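Local coordinates for protein sulfate adenylyltransferase (Allochromatium vinosum, PDB 4DNX) that catalyses the transfer of the adenylyl group of ATP to sulfate, giving adenosine 5'-phosphosulfate and diphosphate, at residues A96-L101 with L112-V117; A119-S124 with A156-I161; V36-A41 with D103-G108; N43-G48 with L164-F169. All coordinates share one frame; numbering follows the deposited sequence.

Contact 1. Residues A96-L101 with L112-V117; sequences ATRIAL and LAVMDV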
loop_
_atom_site.group_PDB
_atom_site.type_symbol
_atom_site.label_atom_id
_atom_site.label_comp_id
_atom_site.label_asym_id
_atom_site.label_seq_id
_atom_site.Cartn_x
_atom_site.Cartn_y
_atom_site.Cartn_z
ATOM N N ALA A 96 -0.514 32.134 15.856
ATOM C CA ALA A 96 -1.271 30.892 15.881
ATOM C C ALA A 96 -0.428 29.809 16.532
ATOM O O ALA A 96 0.776 29.731 16.272
ATOM C CB ALA A 96 -1.648 30.475 14.454
ATOM N N THR A 97 -1.038 28.958 17.356
ATOM C CA THR A 97 -0.234 27.868 17.953
ATOM C C THR A 97 -0.430 26.532 17.241
ATOM O O THR A 97 0.285 25.573 17.525
ATOM C CB THR A 97 -0.457 27.688 19.474
ATOM O OG1 THR A 97 -1.859 27.634 19.750
ATOM C CG2 THR A 97 0.166 28.838 20.249
ATOM N N ARG A 98 -1.428 26.479 16.366
ATOM C CA ARG A 98 -1.811 25.261 15.665
ATOM C C ARG A 98 -2.214 25.690 14.247
ATOM O O ARG A 98 -3.033 26.626 14.087
ATOM C CB ARG A 98 -2.986 24.635 16.395
ATOM C CG ARG A 98 -3.416 23.299 15.920
ATOM C CD ARG A 98 -4.113 22.650 17.117
ATOM N NE ARG A 98 -4.724 21.398 16.740
ATOM C CZ ARG A 98 -4.082 20.236 16.720
ATOM N NH1 ARG A 98 -2.804 20.170 17.075
ATOM N NH2 ARG A 98 -4.724 19.133 16.353
ATOM N N ILE A 99 -1.597 25.049 13.240
ATOM C CA ILE A 99 -1.762 25.482 11.852
ATOM C C ILE A 99 -1.862 24.258 10.951
ATOM O O ILE A 99 -1.504 23.145 11.374
ATOM C CB ILE A 99 -0.588 26.380 11.396
ATOM C CG1 ILE A 99 0.728 25.560 11.320
ATOM C CG2 ILE A 99 -0.469 27.599 12.333
ATOM C CD1 ILE A 99 1.902 26.288 10.598
ATOM N N ALA A 100 -2.352 24.445 9.729
ATOM C CA ALA A 100 -2.404 23.367 8.720
ATOM C C ALA A 100 -1.266 23.605 7.734
ATOM O O ALA A 100 -1.032 24.741 7.295
ATOM C CB ALA A 100 -3.759 23.364 7.979
ATOM N N LEU A 101 -0.539 22.543 7.419
ATOM C CA LEU A 101 0.517 22.582 6.372
ATOM C C LEU A 101 -0.080 22.002 5.085
ATOM O O LEU A 101 -0.557 20.877 5.077
ATOM C CB LEU A 101 1.719 21.745 6.811
ATOM C CG LEU A 101 2.369 22.062 8.165
ATOM C CD1 LEU A 101 3.593 21.199 8.379
ATOM C CD2 LEU A 101 2.689 23.585 8.312
ATOM N N LEU A 112 -1.814 18.536 4.261
ATOM C CA LEU A 112 -0.920 17.360 4.381
ATOM C C LEU A 112 -0.707 16.981 5.867
ATOM O O LEU A 112 -0.628 15.793 6.218
ATOM C CB LEU A 112 0.436 17.670 3.714
ATOM C CG LEU A 112 1.597 16.689 3.848
ATOM C CD1 LEU A 112 1.232 15.333 3.268
ATOM C CD2 LEU A 112 2.861 17.231 3.178
ATOM N N ALA A 113 -0.683 17.986 6.754
ATOM C CA ALA A 113 -0.361 17.720 8.180
ATOM C C ALA A 113 -0.885 18.892 8.999
ATOM O O ALA A 113 -1.157 19.958 8.460
ATOM C CB ALA A 113 1.173 17.605 8.392
ATOM N N VAL A 114 -1.062 18.627 10.295
ATOM C CA VAL A 114 -1.400 19.660 11.273
ATOM C C VAL A 114 -0.166 19.818 12.173
ATOM O O VAL A 114 0.436 18.826 12.593
ATOM C CB VAL A 114 -2.634 19.205 12.106
ATOM C CG1 VAL A 114 -2.919 20.192 13.227
ATOM C CG2 VAL A 114 -3.846 19.092 11.214
ATOM N N MET A 115 0.197 21.055 12.494
ATOM C CA MET A 115 1.428 21.297 13.246
ATOM C C MET A 115 1.125 22.138 14.460
ATOM O O MET A 115 0.345 23.085 14.364
ATOM C CB MET A 115 2.422 22.053 12.352
ATOM C CG MET A 115 3.735 22.351 13.019
ATOM S SD MET A 115 4.812 23.054 11.706
ATOM C CE MET A 115 6.259 23.306 12.675
ATOM N N ASP A 116 1.701 21.769 15.610
ATOM C CA ASP A 116 1.688 22.670 16.779
ATOM C C ASP A 116 2.966 23.466 16.734
ATOM O O ASP A 116 4.070 22.906 16.865
ATOM C CB ASP A 116 1.560 21.874 18.093
ATOM C CG ASP A 116 0.224 21.190 18.195
ATOM O OD1 ASP A 116 -0.798 21.906 18.205
ATOM O OD2 ASP A 116 0.177 19.934 18.183
ATOM N N VAL A 117 2.832 24.775 16.514
ATOM C CA VAL A 117 4.012 25.598 16.321
ATOM C C VAL A 117 4.601 26.002 17.681
ATOM O O VAL A 117 3.915 26.669 18.490
ATOM C CB VAL A 117 3.679 26.833 15.467
ATOM C CG1 VAL A 117 4.890 27.758 15.372
ATOM C CG2 VAL A 117 3.202 26.378 14.088
#
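The carbonyl oxygen of Leu-101 takes two amide protons at once: Leu-112 N donates to Leu-101 O at 2.8 Å, and Ala-113 N adds a weak bond at 3.3 Å. Two successive residues thus face one, a classic beta bulge. Leu-101 N also donates to Ala-113 O, and from there the ladder runs on regularly to the hydrogen-bonded pair of Ile-99 and Met-115.

On the face of Arg-98, Ala-100, Val-114 and Asp-116, the arginine and aspartate run side by side in the same direction. Arg-98 NH1 reaches the syn side of Asp-116 OD1 at 2.9 Å in a salt bridge, the guanidinium and carboxylate planes 21° apart. Val-114 CG1 sits over the centre of one guanidinium face, 3.7 Å from Arg-98 CZ, while Arg-98 NE salt-bridges Glu-27 of helix 18-28, so the head is fixed both at its edge and on a face.

The other face is apolar. Met-115 CG lies opposite the backbone N (chi1 -180°) and the chain runs on extended, carrying Met-115 SD to 4.0 Å from both Leu-101 CD1 and Leu-101 CD2. Just past the strand end, Val-117 CG2 packs 3.7 Å from Ile-99 CD1. These two strands form a beta hairpin with a bulge at its turn end, within the mixed sheet of the PUA-like domain.

Contact 2. Residues A119-S124 with A156-I161; sequences AVEQVS and AISGPI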
loop_
_atom_site.group_PDB
_atom_site.type_symbol
_atom_site.label_atom_id
_atom_site.label_comp_id
_atom_site.label_asym_id
_atom_site.label_seq_id
_atom_site.Cartn_x
_atom_site.Cartn_y
_atom_site.Cartn_z
ATOM N N ALA A 119 7.957 27.323 17.853
ATOM C CA ALA A 119 8.830 28.479 17.650
ATOM C C ALA A 119 8.771 28.943 16.222
ATOM O O ALA A 119 8.498 28.156 15.302
ATOM C CB ALA A 119 10.268 28.157 18.025
ATOM N N VAL A 120 9.000 30.238 16.059
ATOM C CA VAL A 120 9.103 30.835 14.737
ATOM C C VAL A 120 10.387 31.671 14.788
ATOM O O VAL A 120 10.492 32.606 15.603
ATOM C CB VAL A 120 7.894 31.761 14.425
ATOM C CG1 VAL A 120 8.118 32.503 13.115
ATOM C CG2 VAL A 120 6.575 30.993 14.398
ATOM N N GLU A 121 11.347 31.360 13.920
ATOM C CA GLU A 121 12.697 31.934 13.981
ATOM C C GLU A 121 13.162 32.437 12.610
ATOM O O GLU A 121 12.847 31.832 11.596
ATOM C CB GLU A 121 13.699 30.873 14.486
ATOM C CG GLU A 121 13.382 30.326 15.898
ATOM C CD GLU A 121 14.270 29.145 16.317
ATOM O OE1 GLU A 121 14.193 28.112 15.652
ATOM O OE2 GLU A 121 15.037 29.283 17.306
ATOM N N GLN A 122 13.908 33.537 12.577
ATOM C CA GLN A 122 14.556 33.982 11.346
ATOM C C GLN A 122 15.948 33.386 11.257
ATOM O O GLN A 122 16.711 33.454 12.227
ATOM C CB GLN A 122 14.674 35.515 11.341
ATOM C CG GLN A 122 13.371 36.219 11.662
ATOM C CD GLN A 122 12.256 35.783 10.717
ATOM O OE1 GLN A 122 12.470 35.649 9.503
ATOM N NE2 GLN A 122 11.063 35.544 11.269
ATOM N N VAL A 123 16.299 32.835 10.101
ATOM C CA VAL A 123 17.628 32.302 9.883
ATOM C C VAL A 123 18.541 33.340 9.222
ATOM O O VAL A 123 18.177 33.924 8.193
ATOM C CB VAL A 123 17.569 31.062 8.999
ATOM C CG1 VAL A 123 18.902 30.326 9.112
ATOM C CG2 VAL A 123 16.385 30.163 9.433
ATOM N N SER A 124 19.711 33.587 9.821
ATOM C CA SER A 124 20.645 34.601 9.281
ATOM C C SER A 124 21.399 34.028 8.072
ATOM O O SER A 124 21.435 32.806 7.877
ATOM C CB SER A 124 21.653 35.057 10.338
ATOM O OG SER A 124 22.571 33.984 10.583
ATOM N N ALA A 156 11.905 29.968 9.795
ATOM C CA ALA A 156 11.775 28.556 10.177
ATOM C C ALA A 156 10.658 28.397 11.202
ATOM O O ALA A 156 10.652 29.102 12.232
ATOM C CB ALA A 156 13.089 28.077 10.769
ATOM N N ILE A 157 9.701 27.513 10.920
ATOM C CA ILE A 157 8.650 27.194 11.901
ATOM C C ILE A 157 8.916 25.783 12.402
ATOM O O ILE A 157 9.261 24.865 11.606
ATOM C CB ILE A 157 7.235 27.393 11.316
ATOM C CG1 ILE A 157 6.993 26.479 10.121
ATOM C CG2 ILE A 157 7.099 28.867 10.854
ATOM C CD1 ILE A 157 5.493 26.444 9.682
ATOM N N SER A 158 8.799 25.608 13.714
ATOM C CA SER A 158 9.204 24.325 14.323
ATOM C C SER A 158 8.155 23.835 15.301
ATOM O O SER A 158 7.342 24.634 15.810
ATOM C CB SER A 158 10.571 24.438 15.032
ATOM O OG SER A 158 10.590 25.517 15.967
ATOM N N GLY A 159 8.160 22.519 15.519
ATOM C CA GLY A 159 7.157 21.890 16.398
ATOM C C GLY A 159 6.670 20.563 15.853
ATOM O O GLY A 159 6.940 20.220 14.664
ATOM N N PRO A 160 5.933 19.814 16.674
ATOM C CA PRO A 160 5.510 18.467 16.309
ATOM C C PRO A 160 4.367 18.486 15.276
ATOM O O PRO A 160 3.575 19.444 15.251
ATOM C CB PRO A 160 5.004 17.864 17.647
ATOM C CG PRO A 160 4.592 19.080 18.453
ATOM C CD PRO A 160 5.472 20.207 18.031
ATOM N N ILE A 161 4.291 17.432 14.447
ATOM C CA ILE A 161 3.242 17.367 13.428
ATOM C C ILE A 161 2.467 16.055 13.524
ATOM O O ILE A 161 2.973 15.065 14.068
ATOM C CB ILE A 161 3.819 17.547 11.961
ATOM C CG1 ILE A 161 4.700 16.351 11.581
ATOM C CG2 ILE A 161 4.568 18.906 11.815
ATOM C CD1 ILE A 161 5.219 16.452 10.090
HETATM O O HOH W 1 11.757 27.581 14.595
#
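Ala-156 and Glu-121 hold each other by two backbone bonds, Ala-156 N to Glu-121 O at 2.8 Å and Glu-121 N to Ala-156 O at 2.9 Å. This is the tight end of the contact. Ala-156 CB is buried here, 4.1 Å from Val-123 CG2, and Leu-86 of strand 86-87 touches both side chains, while Met-128 and Met-131 of helix 125-136 pack against Val-123.

Towards Ala-119 the ladder slackens. Ser-158 N still bonds to Ala-119 O, but the return bond from Ala-119 N to Ser-158 O is weak at 3.4 Å. Between these two hydrogen-bonded pairs lies the non-hydrogen-bonded pair of Val-120 and Ile-157. Their side chains stand side by side and point the same way, meeting through Val-120 CG2 and Ile-157 CG2 at 4.2 Å; the valine is exposed, whereas the isoleucine is buried and also touches Met-115.

The face of Ala-119, Glu-121, Ala-156 and Ser-158 is partly polar. A water molecule lies 2.7 Å from Glu-121 OE1, 2.7 Å from Ser-158 OG and 3.0 Å from Ala-156 O, joining the two strands above their backbones. Ser-158 OG stands between its own backbone N and carbonyl carbon (chi1 53°), which turns it to the water and brings it close to Ala-119 CB. Glu-121 OE1 also accepts from Leu-61 N, so the carboxylate links the water to the start of helix 61-70. The short strand 119-122 here pairs antiparallel with the first part of the long strand 155-163, in the mixed sheet of the PUA-like domain.

Contact 3. Residues V36-A41 with D103-G108; sequences VSSQAA and DPNVEG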
loop_
_atom_site.group_PDB
_atom_site.type_symbol
_atom_site.label_atom_id
_atom_site.label_comp_id
_atom_site.label_asym_id
_atom_site.label_seq_id
_atom_site.Cartn_x
_atom_site.Cartn_y
_atom_site.Cartn_z
ATOM N N VAL A 36 3.715 24.682 2.116
ATOM C CA VAL A 36 5.123 24.471 2.471
ATOM C C VAL A 36 5.940 24.177 1.197
ATOM O O VAL A 36 5.361 24.004 0.117
ATOM C CB VAL A 36 5.294 23.319 3.528
ATOM C CG1 VAL A 36 4.561 23.696 4.816
ATOM C CG2 VAL A 36 4.830 21.932 3.028
ATOM N N SER A 37 7.263 24.131 1.312
ATOM C CA SER A 37 8.063 23.736 0.121
ATOM C C SER A 37 7.919 22.245 -0.163
ATOM O O SER A 37 7.554 21.436 0.711
ATOM C CB SER A 37 9.543 24.053 0.330
ATOM O OG SER A 37 10.103 23.238 1.365
ATOM N N SER A 38 8.267 21.845 -1.379
ATOM C CA SER A 38 8.299 20.397 -1.657
ATOM C C SER A 38 9.274 19.657 -0.707
ATOM O O SER A 38 8.992 18.478 -0.318
ATOM C CB SER A 38 8.615 20.162 -3.154
ATOM O OG SER A 38 8.621 18.802 -3.520
ATOM N N GLN A 39 10.395 20.304 -0.325
ATOM C CA GLN A 39 11.347 19.705 0.611
ATOM C C GLN A 39 10.685 19.450 1.978
ATOM O O GLN A 39 10.767 18.336 2.492
ATOM C CB GLN A 39 12.628 20.569 0.745
ATOM C CG GLN A 39 13.518 20.138 1.907
ATOM C CD GLN A 39 14.793 20.969 1.942
ATOM O OE1 GLN A 39 15.032 21.757 2.889
ATOM N NE2 GLN A 39 15.617 20.813 0.909
ATOM N N ALA A 40 10.005 20.451 2.513
ATOM C CA ALA A 40 9.304 20.247 3.778
ATOM C C ALA A 40 8.202 19.191 3.631
ATOM O O ALA A 40 7.908 18.444 4.587
ATOM C CB ALA A 40 8.725 21.562 4.294
ATOM N N ALA A 41 7.474 19.204 2.505
ATOM C CA ALA A 41 6.403 18.206 2.319
ATOM C C ALA A 41 6.967 16.778 2.328
ATOM O O ALA A 41 6.356 15.846 2.879
ATOM C CB ALA A 41 5.575 18.507 1.029
ATOM N N ASP A 103 -0.067 21.021 0.877
ATOM C CA ASP A 103 0.836 20.313 -0.033
ATOM C C ASP A 103 1.072 21.159 -1.314
ATOM O O ASP A 103 0.130 21.454 -2.035
ATOM C CB ASP A 103 0.154 18.985 -0.423
ATOM C CG ASP A 103 1.113 17.973 -0.968
ATOM O OD1 ASP A 103 2.184 18.338 -1.553
ATOM O OD2 ASP A 103 0.815 16.751 -0.785
ATOM N N PRO A 104 2.337 21.466 -1.611
ATOM C CA PRO A 104 2.636 22.202 -2.853
ATOM C C PRO A 104 2.523 21.362 -4.118
ATOM O O PRO A 104 2.513 21.933 -5.236
ATOM C CB PRO A 104 4.092 22.648 -2.643
ATOM C CG PRO A 104 4.720 21.533 -1.851
ATOM C CD PRO A 104 3.560 21.230 -0.830
ATOM N N ASN A 105 2.413 20.046 -3.966
ATOM C CA ASN A 105 2.517 19.129 -5.127
ATOM C C ASN A 105 1.217 18.403 -5.507
ATOM O O ASN A 105 1.227 17.389 -6.217
ATOM C CB ASN A 105 3.607 18.105 -4.878
ATOM C CG ASN A 105 4.996 18.731 -4.778
ATOM O OD1 ASN A 105 5.370 19.669 -5.551
ATOM N ND2 ASN A 105 5.766 18.220 -3.847
ATOM N N VAL A 106 0.111 18.897 -4.980
ATOM C CA VAL A 106 -1.231 18.403 -5.309
ATOM C C VAL A 106 -2.126 19.576 -5.636
ATOM O O VAL A 106 -2.183 20.558 -4.860
ATOM C CB VAL A 106 -1.813 17.530 -4.129
ATOM C CG1 VAL A 106 -3.242 17.053 -4.491
ATOM C CG2 VAL A 106 -0.865 16.342 -3.837
ATOM N N GLU A 107 -2.824 19.486 -6.778
ATOM C CA GLU A 107 -3.681 20.593 -7.283
ATOM C C GLU A 107 -4.661 21.034 -6.191
ATOM O O GLU A 107 -5.309 20.196 -5.549
ATOM C CB GLU A 107 -4.425 20.165 -8.561
ATOM C CG GLU A 107 -5.151 21.293 -9.342
ATOM C CD GLU A 107 -5.488 20.895 -10.799
ATOM O OE1 GLU A 107 -4.877 19.936 -11.351
ATOM O OE2 GLU A 107 -6.377 21.549 -11.406
ATOM N N GLY A 108 -4.735 22.344 -5.959
ATOM C CA GLY A 108 -5.602 22.905 -4.917
ATOM C C GLY A 108 -4.996 22.989 -3.516
ATOM O O GLY A 108 -5.650 23.545 -2.607
#
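Asn-105 reaches Ser-38 with its side-chain amide: Asn-105 ND2 donates to Ser-38 OG at 2.9 Å, nearly straight and with the oxygen close to the amide plane. Two torsions bring the partners together. The serine hydroxyl swings opposite its backbone N (chi1 -178°), and Asn-105 CG lies opposite its own carbonyl carbon (chi1 -65°), directing the amide towards the first turn of helix 38-48. Ser-38 OG is also hydrogen-bonded to Asp-268 OD2, so the same hydroxyl serves two partners.

The Pro-104 ring supplies the apolar part. Pro-104 CG sits 3.2 Å from Val-36 O and 3.6 Å from Ser-38 N, against the backbone just ahead of the helix. Pro-104 CD is turned to the methyl of Ala-41, 3.9 Å from Ala-41 CB. Val-36 CG2 stands between its backbone N and carbonyl carbon (chi1 -62°), and this is the branch that meets the ring, 4.1 Å from Pro-104 CD, the valine and proline side chains running at a slant to each other.

Both segments are shaped by side chains bonded to nearby backbone. Ser-37 OG accepts from Ala-40 N at 3.0 Å and caps the helix, while also bonding Gln-152 OE1. In 103-108, Asp-103 OD1 accepts from Asn-105 N at 3.0 Å, the donor lying above the carboxylate plane; Asp-103 OD2 meets Ser-167 OG, so both carboxylate oxygens have partners. The contact therefore sets a serine N-cap, at the start of helix 38-48, beside an Asx turn in the connection of the hairpin 98-102/111-116.

Contact 4. Residues N43-G48 with L164-F169; sequences NAVMLG and LNFSYF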
loop_
_atom_site.group_PDB
_atom_site.type_symbol
_atom_site.label_atom_id
_atom_site.label_comp_id
_atom_site.label_asym_id
_atom_site.label_seq_id
_atom_site.Cartn_x
_atom_site.Cartn_y
_atom_site.Cartn_z
ATOM N N ASN A 43 9.714 15.846 3.805
ATOM C CA ASN A 43 10.146 15.631 5.194
ATOM C C ASN A 43 8.909 15.153 5.977
ATOM O O ASN A 43 8.987 14.197 6.799
ATOM C CB ASN A 43 10.641 16.959 5.825
ATOM C CG ASN A 43 12.055 17.392 5.358
ATOM O OD1 ASN A 43 12.807 16.605 4.803
ATOM N ND2 ASN A 43 12.407 18.649 5.634
ATOM N N ALA A 44 7.748 15.767 5.721
ATOM C CA ALA A 44 6.530 15.403 6.465
ATOM C C ALA A 44 6.026 14.017 6.117
ATOM O O ALA A 44 5.556 13.289 6.972
ATOM C CB ALA A 44 5.389 16.450 6.209
ATOM N N VAL A 45 6.129 13.658 4.834
ATOM C CA VAL A 45 5.703 12.311 4.399
ATOM C C VAL A 45 6.617 11.260 5.050
ATOM O O VAL A 45 6.085 10.219 5.558
ATOM C CB VAL A 45 5.698 12.191 2.867
ATOM C CG1 VAL A 45 5.470 10.726 2.458
ATOM C CG2 VAL A 45 4.580 13.008 2.287
ATOM N N MET A 46 7.936 11.526 5.077
ATOM C CA MET A 46 8.917 10.572 5.663
ATOM C C MET A 46 8.649 10.449 7.181
ATOM O O MET A 46 8.696 9.341 7.744
ATOM C CB MET A 46 10.385 10.974 5.386
ATOM C CG MET A 46 10.757 10.912 3.880
ATOM S SD MET A 46 10.874 9.167 3.330
ATOM C CE MET A 46 12.492 8.787 3.870
ATOM N N LEU A 47 8.371 11.572 7.833
ATOM C CA LEU A 47 7.991 11.508 9.258
ATOM C C LEU A 47 6.679 10.719 9.472
ATOM O O LEU A 47 6.557 9.904 10.428
ATOM C CB LEU A 47 7.798 12.958 9.780
ATOM C CG LEU A 47 9.143 13.663 10.104
ATOM C CD1 LEU A 47 8.852 15.176 10.186
ATOM C CD2 LEU A 47 9.719 13.115 11.404
ATOM N N GLY A 48 5.672 10.991 8.648
ATOM C CA GLY A 48 4.372 10.287 8.709
ATOM C C GLY A 48 4.528 8.781 8.552
ATOM O O GLY A 48 3.844 8.026 9.218
ATOM N N LEU A 164 -1.634 13.548 7.770
ATOM C CA LEU A 164 -2.967 13.090 7.387
ATOM C C LEU A 164 -2.978 12.233 6.122
ATOM O O LEU A 164 -3.939 11.507 5.844
ATOM C CB LEU A 164 -3.918 14.302 7.215
ATOM C CG LEU A 164 -4.090 15.126 8.496
ATOM C CD1 LEU A 164 -5.136 16.213 8.206
ATOM C CD2 LEU A 164 -4.561 14.276 9.675
ATOM N N ASN A 165 -1.928 12.359 5.329
ATOM C CA ASN A 165 -1.808 11.548 4.090
ATOM C C ASN A 165 -0.379 11.534 3.623
ATOM O O ASN A 165 0.514 12.195 4.222
ATOM C CB ASN A 165 -2.745 12.054 2.978
ATOM C CG ASN A 165 -2.484 13.499 2.604
ATOM O OD1 ASN A 165 -1.457 13.818 1.993
ATOM N ND2 ASN A 165 -3.416 14.385 2.990
ATOM N N PHE A 166 -0.134 10.734 2.574
ATOM C CA PHE A 166 1.219 10.617 2.019
ATOM C C PHE A 166 1.342 11.254 0.669
ATOM O O PHE A 166 2.192 10.833 -0.152
ATOM C CB PHE A 166 1.612 9.138 1.987
ATOM C CG PHE A 166 1.605 8.507 3.374
ATOM C CD1 PHE A 166 2.454 8.994 4.362
ATOM C CD2 PHE A 166 0.816 7.404 3.675
ATOM C CE1 PHE A 166 2.481 8.442 5.648
ATOM C CE2 PHE A 166 0.867 6.822 4.978
ATOM C CZ PHE A 166 1.690 7.336 5.954
ATOM N N SER A 167 0.532 12.281 0.447
ATOM C CA SER A 167 0.699 13.143 -0.756
ATOM C C SER A 167 0.478 12.311 -2.067
ATOM O O SER A 167 -0.196 11.231 -2.090
ATOM C CB SER A 167 2.066 13.856 -0.654
ATOM O OG SER A 167 2.257 14.863 -1.682
ATOM N N TYR A 168 1.071 12.782 -3.170
ATOM C CA TYR A 168 0.923 12.151 -4.443
ATOM C C TYR A 168 1.724 10.860 -4.510
ATOM O O TYR A 168 1.487 10.039 -5.425
ATOM C CB TYR A 168 1.359 13.127 -5.573
ATOM C CG TYR A 168 2.845 13.348 -5.662
ATOM C CD1 TYR A 168 3.470 14.371 -4.937
ATOM C CD2 TYR A 168 3.622 12.568 -6.508
ATOM C CE1 TYR A 168 4.863 14.582 -5.024
ATOM C CE2 TYR A 168 4.976 12.736 -6.574
ATOM C CZ TYR A 168 5.590 13.760 -5.881
ATOM O OH TYR A 168 6.948 13.943 -5.990
ATOM N N PHE A 169 2.633 10.633 -3.558
ATOM C CA PHE A 169 3.453 9.409 -3.618
ATOM C C PHE A 169 2.549 8.173 -3.477
ATOM O O PHE A 169 2.787 7.131 -4.123
ATOM C CB PHE A 169 4.490 9.401 -2.492
ATOM C CG PHE A 169 5.424 10.593 -2.518
ATOM C CD1 PHE A 169 6.333 10.761 -3.585
ATOM C CD2 PHE A 169 5.376 11.560 -1.528
ATOM C CE1 PHE A 169 7.234 11.851 -3.611
ATOM C CE2 PHE A 169 6.255 12.678 -1.547
ATOM C CZ PHE A 169 7.189 12.826 -2.594
#
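Val-45 points from helix 38-48 toward the segment 164-169, and its two methyl groups divide the work. Val-45 CG1 goes between two aromatic rings, 4.0 Å from Phe-166 CD1 and 4.1 Å from Phe-169 CD2, meeting both obliquely. Val-45 CG2 lies 4.0 Å from Ser-167 CB. With CG1 opposite the backbone N (chi1 171°), the valine spreads both branches towards these three residues.

The Phe-166 ring is presented to the helix by its rim. Gly-48 C lies at the edge, near the ring plane, 3.6 Å from Phe-166 CE1. Gly-48 has no side chain, and the ring edge comes up to its bare backbone. Phe-14 and Phe-177 also meet the Phe-166 ring, and Pro-174 of the second subunit packs on it. The Phe-169 ring, which Val-45 meets on the helix side, also has Tyr-168 CE1 over one face, offset toward the rim.

The turn that sets these rings is held by Asn-165 OD1, which accepts from Ser-167 N at 3.0 Å on a lone pair in the carbonyl plane, an Asx turn. Asn-165 ND2 in turn bonds Val-111 O. With no hydrogen bond between the two segments, their buried junction rests on aliphatic and aromatic surfaces fitting together, while the side-chain polar groups of Asn-165 and Ser-167 bond within their own turn, to strand 111-116 and to the loop of Asp-103.

Overall arrangement
All four contacts lie within the PUA-like domain. Contacts 1 and 2, centres 12 Å apart, belong to one mixed sheet, in which strand 155-163 runs beside both 111-116 and 119-122; Asp-116 N bonds Pro-160 O between them. Contacts 3 and 4, centres 10 Å apart, use successive parts of helix 38-48 and are joined by Asp-103 and Ser-167. Along the chain, contacts 1 and 2 follow in series inside the loop closed by contact 4, while contact 3 alternates with contacts 1 and 4. Helix 38-48 packs against the sheet through Leu-112, which touches Ala-41 and Ala-44, and Ile-161, which touches Ala-44 and Leu-47, making a single folded unit of these contacts.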